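Local structure of deacetylase EF_0837 (Enterococcus faecalis, 2ICS) at residues 50-55 / 329-334; 125-130 / 159-164. The protein is a zinc-dependent hydrolase of the amidohydrolase type that deacetylates acetyl-(R)-mandelate in vitro, though with very low efficiency. All coordinates share one frame; numbering follows the deposited sequence.

Interaction 1. Residues 50-55 / 329-334; sequences TYVSAG and ADLTIF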
loop_
_atom_site.group_PDB
_atom_site.type_symbol
_atom_site.label_atom_id
_atom_site.label_comp_id
_atom_site.label_asym_id
_atom_site.label_seq_id
_atom_site.Cartn_x
_atom_site.Cartn_y
_atom_site.Cartn_z
ATOM N N THR A 50 2.749 22.148 11.862
ATOM C CA THR A 50 1.972 21.200 11.072
ATOM C C THR A 50 2.830 20.661 9.928
ATOM O O THR A 50 3.543 21.413 9.260
ATOM C CB THR A 50 0.705 21.861 10.478
ATOM O OG1 THR A 50 -0.111 22.382 11.535
ATOM C CG2 THR A 50 -0.101 20.846 9.686
ATOM N N TYR A 51 2.763 19.354 9.710
ATOM C CA TYR A 51 3.535 18.725 8.647
ATOM C C TYR A 51 2.703 18.552 7.385
ATOM O O TYR A 51 1.468 18.514 7.435
ATOM C CB TYR A 51 4.046 17.357 9.102
ATOM C CG TYR A 51 4.996 17.408 10.273
ATOM C CD1 TYR A 51 6.321 17.808 10.106
ATOM C CD2 TYR A 51 4.572 17.056 11.555
ATOM C CE1 TYR A 51 7.202 17.854 11.185
ATOM C CE2 TYR A 51 5.446 17.102 12.645
ATOM C CZ TYR A 51 6.758 17.503 12.451
ATOM O OH TYR A 51 7.618 17.565 13.522
ATOM N N VAL A 52 3.398 18.446 6.257
ATOM C CA VAL A 52 2.768 18.261 4.956
ATOM C C VAL A 52 3.636 17.313 4.135
ATOM O O VAL A 52 4.868 17.390 4.178
ATOM C CB VAL A 52 2.661 19.587 4.165
ATOM C CG1 VAL A 52 1.790 19.384 2.935
ATOM C CG2 VAL A 52 2.102 20.689 5.046
ATOM N N SER A 53 2.998 16.421 3.392
ATOM C CA SER A 53 3.728 15.490 2.549
ATOM C C SER A 53 2.881 15.203 1.329
ATOM O O SER A 53 1.789 15.746 1.181
ATOM C CB SER A 53 3.994 14.178 3.287
ATOM O OG SER A 53 2.807 13.409 3.411
ATOM N N ALA A 54 3.395 14.355 0.448
ATOM C CA ALA A 54 2.646 13.969 -0.732
ATOM C C ALA A 54 1.481 13.167 -0.165
ATOM O O ALA A 54 1.594 12.618 0.929
ATOM C CB ALA A 54 3.501 13.098 -1.627
ATOM N N GLY A 55 0.363 13.112 -0.882
ATOM C CA GLY A 55 -0.769 12.349 -0.382
ATOM C C GLY A 55 -0.349 10.922 -0.084
ATOM O O GLY A 55 0.277 10.272 -0.921
ATOM N N ALA A 329 -2.287 17.140 -7.570
ATOM C CA ALA A 329 -2.394 17.840 -6.302
ATOM C C ALA A 329 -3.048 16.990 -5.211
ATOM O O ALA A 329 -4.208 17.202 -4.841
ATOM C CB ALA A 329 -3.163 19.148 -6.492
ATOM N N ASP A 330 -2.298 16.010 -4.719
ATOM C CA ASP A 330 -2.755 15.147 -3.631
ATOM C C ASP A 330 -1.779 15.388 -2.490
ATOM O O ASP A 330 -0.567 15.252 -2.669
ATOM C CB ASP A 330 -2.707 13.667 -4.021
ATOM C CG ASP A 330 -3.675 13.316 -5.131
ATOM O OD1 ASP A 330 -4.634 14.086 -5.370
ATOM O OD2 ASP A 330 -3.482 12.254 -5.755
ATOM N N LEU A 331 -2.300 15.754 -1.326
ATOM C CA LEU A 331 -1.453 16.025 -0.172
ATOM C C LEU A 331 -2.100 15.571 1.117
ATOM O O LEU A 331 -3.320 15.495 1.225
ATOM C CB LEU A 331 -1.163 17.525 -0.042
ATOM C CG LEU A 331 -0.424 18.282 -1.145
ATOM C CD1 LEU A 331 -1.337 18.502 -2.348
ATOM C CD2 LEU A 331 0.025 19.621 -0.588
ATOM N N THR A 332 -1.267 15.274 2.101
ATOM C CA THR A 332 -1.753 14.873 3.399
ATOM C C THR A 332 -1.112 15.850 4.370
ATOM O O THR A 332 0.101 16.081 4.328
ATOM C CB THR A 332 -1.347 13.427 3.740
ATOM O OG1 THR A 332 -1.884 12.536 2.750
ATOM C CG2 THR A 332 -1.886 13.034 5.111
ATOM N N ILE A 333 -1.945 16.450 5.210
ATOM C CA ILE A 333 -1.506 17.425 6.196
ATOM C C ILE A 333 -1.759 16.766 7.542
ATOM O O ILE A 333 -2.873 16.308 7.826
ATOM C CB ILE A 333 -2.307 18.729 6.026
ATOM C CG1 ILE A 333 -2.148 19.219 4.578
ATOM C CG2 ILE A 333 -1.818 19.787 6.994
ATOM C CD1 ILE A 333 -2.875 20.510 4.260
ATOM N N PHE A 334 -0.723 16.716 8.372
ATOM C CA PHE A 334 -0.825 16.020 9.643
ATOM C C PHE A 334 0.049 16.566 10.759
ATOM O O PHE A 334 0.836 17.493 10.568
ATOM C CB PHE A 334 -0.440 14.563 9.405
ATOM C CG PHE A 334 0.934 14.403 8.808
ATOM C CD1 PHE A 334 2.053 14.254 9.627
ATOM C CD2 PHE A 334 1.118 14.470 7.426
ATOM C CE1 PHE A 334 3.337 14.178 9.078
ATOM C CE2 PHE A 334 2.396 14.397 6.869
ATOM C CZ PHE A 334 3.507 14.252 7.693
#
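Tyr-51 and Phe-334 show how a strand pair is secured from both backbone and side chain. Their peptides bond both ways, the Tyr-51 N to Phe-334 O arm at 2.8 Å. Phe-334 CG sits between its backbone N and carbonyl carbon (chi1 57°), and this folds the ring back over the partner strand. Tyr-51 CB lies 3.6 Å from the ring centroid, a CH-pi contact over the face, while the tyrosine ring slides past nearly parallel. Ser-53 meets the same ring at its edge, OG 3.6 Å from CE2, donates that hydroxyl to Ala-54 O (2.9 Å) and accepts a weak bond from Trp-56 NE1. On the face of Val-52 and Ile-333, Val-52 CG1 touches Leu-331 CD2; at the end of the pairing, Thr-50 CG2 presses on Ile-333 CG2 at a tight 3.4 Å. Ser-53 and Thr-332 form the second doubly bonded pair; beyond it Gly-55 N reaches Asp-330 O from well above the carbonyl plane. Farther out, Gly-82 O and Trp-56 N hold Thr-332 OG1. This antiparallel pairing, distorted at Gly-55, ties strand 51-61, neighbour of the parallel barrel strands, to strand 331-344, where the TIM barrel passes into the beta domain.

Interaction 2. Residues 125-130 / 159-164; sequences QDELAD and RTVIGD. With ADE (adenine), chain D.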
loop_
_atom_site.group_PDB
_atom_site.type_symbol
_atom_site.label_atom_id
_atom_site.label_comp_id
_atom_site.label_asym_id
_atom_site.label_seq_id
_atom_site.Cartn_x
_atom_site.Cartn_y
_atom_site.Cartn_z
ATOM N N GLN A 125 -12.253 -18.764 -1.066
ATOM C CA GLN A 125 -11.013 -18.570 -0.325
ATOM C C GLN A 125 -9.847 -19.175 -1.100
ATOM O O GLN A 125 -8.700 -18.765 -0.933
ATOM C CB GLN A 125 -11.111 -19.226 1.055
ATOM C CG GLN A 125 -9.840 -19.122 1.900
ATOM C CD GLN A 125 -9.493 -17.691 2.281
ATOM O OE1 GLN A 125 -10.281 -17.002 2.936
ATOM N NE2 GLN A 125 -8.308 -17.239 1.879
ATOM N N ASP A 126 -10.154 -20.144 -1.956
ATOM C CA ASP A 126 -9.137 -20.833 -2.746
ATOM C C ASP A 126 -9.300 -20.598 -4.243
ATOM O O ASP A 126 -9.463 -21.546 -5.012
ATOM C CB ASP A 126 -9.194 -22.336 -2.453
ATOM C CG ASP A 126 -10.587 -22.930 -2.678
ATOM O OD1 ASP A 126 -10.752 -24.154 -2.475
ATOM O OD2 ASP A 126 -11.514 -22.178 -3.056
ATOM N N GLU A 127 -9.229 -19.340 -4.663
ATOM C CA GLU A 127 -9.408 -19.017 -6.072
ATOM C C GLU A 127 -8.296 -19.478 -7.011
ATOM O O GLU A 127 -8.369 -19.254 -8.216
ATOM C CB GLU A 127 -9.678 -17.515 -6.232
ATOM C CG GLU A 127 -9.178 -16.659 -5.082
ATOM C CD GLU A 127 -7.803 -16.115 -5.343
ATOM O OE1 GLU A 127 -7.255 -15.398 -4.475
ATOM O OE2 GLU A 127 -7.274 -16.410 -6.433
ATOM N N LEU A 128 -7.271 -20.130 -6.470
ATOM C CA LEU A 128 -6.193 -20.641 -7.311
ATOM C C LEU A 128 -6.159 -22.174 -7.274
ATOM O O LEU A 128 -5.273 -22.803 -7.852
ATOM C CB LEU A 128 -4.840 -20.066 -6.882
ATOM C CG LEU A 128 -4.630 -18.563 -7.118
ATOM C CD1 LEU A 128 -3.183 -18.199 -6.809
ATOM C CD2 LEU A 128 -4.957 -18.205 -8.570
ATOM N N ALA A 129 -7.146 -22.762 -6.599
ATOM C CA ALA A 129 -7.267 -24.213 -6.481
ATOM C C ALA A 129 -7.767 -24.808 -7.800
ATOM O O ALA A 129 -7.465 -25.954 -8.131
ATOM C CB ALA A 129 -8.226 -24.563 -5.348
ATOM N N ASP A 130 -8.540 -24.020 -8.545
ATOM C CA ASP A 130 -9.068 -24.439 -9.844
ATOM C C ASP A 130 -8.370 -23.591 -10.904
ATOM O O ASP A 130 -8.709 -22.426 -11.094
ATOM C CB ASP A 130 -10.582 -24.205 -9.910
ATOM C CG ASP A 130 -11.183 -24.606 -11.255
ATOM O OD1 ASP A 130 -10.416 -24.906 -12.202
ATOM O OD2 ASP A 130 -12.428 -24.614 -11.368
ATOM N N ARG A 159 -0.940 -21.710 1.113
ATOM C CA ARG A 159 -1.704 -22.934 1.341
ATOM C C ARG A 159 -3.205 -22.946 1.061
ATOM O O ARG A 159 -3.676 -23.707 0.219
ATOM C CB ARG A 159 -1.466 -23.413 2.783
ATOM C CG ARG A 159 -2.266 -24.644 3.189
ATOM C CD ARG A 159 -1.804 -25.188 4.535
ATOM N NE ARG A 159 -1.899 -24.194 5.603
ATOM C CZ ARG A 159 -3.031 -23.839 6.209
ATOM N NH1 ARG A 159 -4.185 -24.398 5.859
ATOM N NH2 ARG A 159 -3.012 -22.920 7.173
ATOM N N THR A 160 -3.958 -22.120 1.776
ATOM C CA THR A 160 -5.407 -22.091 1.623
ATOM C C THR A 160 -5.897 -21.524 0.294
ATOM O O THR A 160 -7.086 -21.580 -0.004
ATOM C CB THR A 160 -6.070 -21.293 2.775
ATOM O OG1 THR A 160 -5.750 -19.902 2.648
ATOM C CG2 THR A 160 -5.570 -21.798 4.132
ATOM N N VAL A 161 -4.988 -20.996 -0.515
ATOM C CA VAL A 161 -5.388 -20.421 -1.791
ATOM C C VAL A 161 -5.168 -21.332 -2.990
ATOM O O VAL A 161 -6.034 -21.445 -3.858
ATOM C CB VAL A 161 -4.629 -19.092 -2.070
ATOM C CG1 VAL A 161 -5.152 -18.448 -3.345
ATOM C CG2 VAL A 161 -4.779 -18.141 -0.895
ATOM N N ILE A 162 -4.013 -21.989 -3.023
ATOM C CA ILE A 162 -3.623 -22.833 -4.149
ATOM C C ILE A 162 -4.040 -24.296 -4.195
ATOM O O ILE A 162 -3.760 -24.968 -5.180
ATOM C CB ILE A 162 -2.098 -22.829 -4.311
ATOM C CG1 ILE A 162 -1.462 -23.485 -3.077
ATOM C CG2 ILE A 162 -1.593 -21.401 -4.502
ATOM C CD1 ILE A 162 0.027 -23.740 -3.209
ATOM N N GLY A 163 -4.683 -24.804 -3.152
ATOM C CA GLY A 163 -5.068 -26.206 -3.170
ATOM C C GLY A 163 -3.870 -27.097 -3.461
ATOM O O GLY A 163 -2.896 -27.091 -2.716
ATOM N N ASP A 164 -3.927 -27.850 -4.558
ATOM C CA ASP A 164 -2.833 -28.747 -4.929
ATOM C C ASP A 164 -2.021 -28.240 -6.114
ATOM O O ASP A 164 -1.149 -28.950 -6.616
ATOM C CB ASP A 164 -3.383 -30.130 -5.289
ATOM C CG ASP A 164 -4.198 -30.749 -4.167
ATOM O OD1 ASP A 164 -3.638 -30.969 -3.070
ATOM O OD2 ASP A 164 -5.399 -31.017 -4.390
HETATM N N9 ADE D . -5.604 -16.660 4.651
HETATM C C8 ADE D . -4.258 -16.551 4.436
HETATM N N7 ADE D . -3.972 -15.380 3.936
HETATM C C5 ADE D . -5.111 -14.660 3.797
HETATM C C6 ADE D . -5.434 -13.355 3.321
HETATM N N6 ADE D . -4.441 -12.508 2.858
HETATM N N1 ADE D . -6.730 -12.962 3.331
HETATM C C2 ADE D . -7.711 -13.766 3.776
HETATM N N3 ADE D . -7.450 -14.998 4.230
HETATM C C4 ADE D . -6.184 -15.479 4.258
HETATM O O HOH W 1 -6.424 -27.941 -6.256
#
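Asp-126 to Ala-129 form a type I beta turn, closed by Ala-129 N on Asp-126 O, and the turn offers Leu-128 N to Val-161 O (3.2 Å) in the short, weakly bonded helix 159-162. That bond is bent, 141° at the hydrogen, and its donor is tilted from the carbonyl plane. Ala-129 N lies just as near Val-161 O, but at too poor an angle to count as a second bond.

Val-161 is the side chain at the middle of the contact. With CG1 anti to the backbone N (chi1 -175°), this methyl runs alongside Leu-128, 3.8 Å from its CG, and also lies against Glu-127 OE1 at 3.9 Å. Leu-128 continues the apolar patch toward Met-157 and Val-134. Glu-127 OE1 forms a salt bridge with Arg-156 NE, making Glu-127 a second-shell partner of the residue assigned by similarity as a transition state stabilizer. Asp-126 contributes CB, which abuts Thr-160 O at 3.3 Å.

Toward the ligand, a bend at chi2 (65°) brings Gln-125 NE2 to the N3 rim of adenine, well out of the base plane, 3.4 Å from ADE N3. Thr-160 OG1 approaches from the same side of the base plane, 3.8 Å from ADE N9. The two residues border the base without a clear directional bond to it. At the far end Gly-163 takes a positive phi as the chain leaves the helix, and a water joins Ala-129 O to Asp-164 N.

Val-161 also touches His-188, a zinc ligand, which places this loop-to-helix contact in the wall of the adenine pocket beside the binuclear metal centre, an active-site arrangement characteristic of the amidohydrolase TIM barrel.

The two contacts lie on opposite sides of the chain's centre, about 40 Å apart between centres and about 27 Å between nearest atoms, so they do not touch. In sequence, both segments of interaction 2 fall between the two segments of interaction 1: residues 50-55 come first, then 125-130 and 159-164, and finally 329-334. Interaction 1 therefore brings together the two ends of the long intervening region, which holds much of the barrel. Strand 51-61 continues from the pairing to the zinc ligand His-60, whereas interaction 2 lines the adenine pocket beside the same metal centre. One contact is thus architectural, the other local to the ligand pocket.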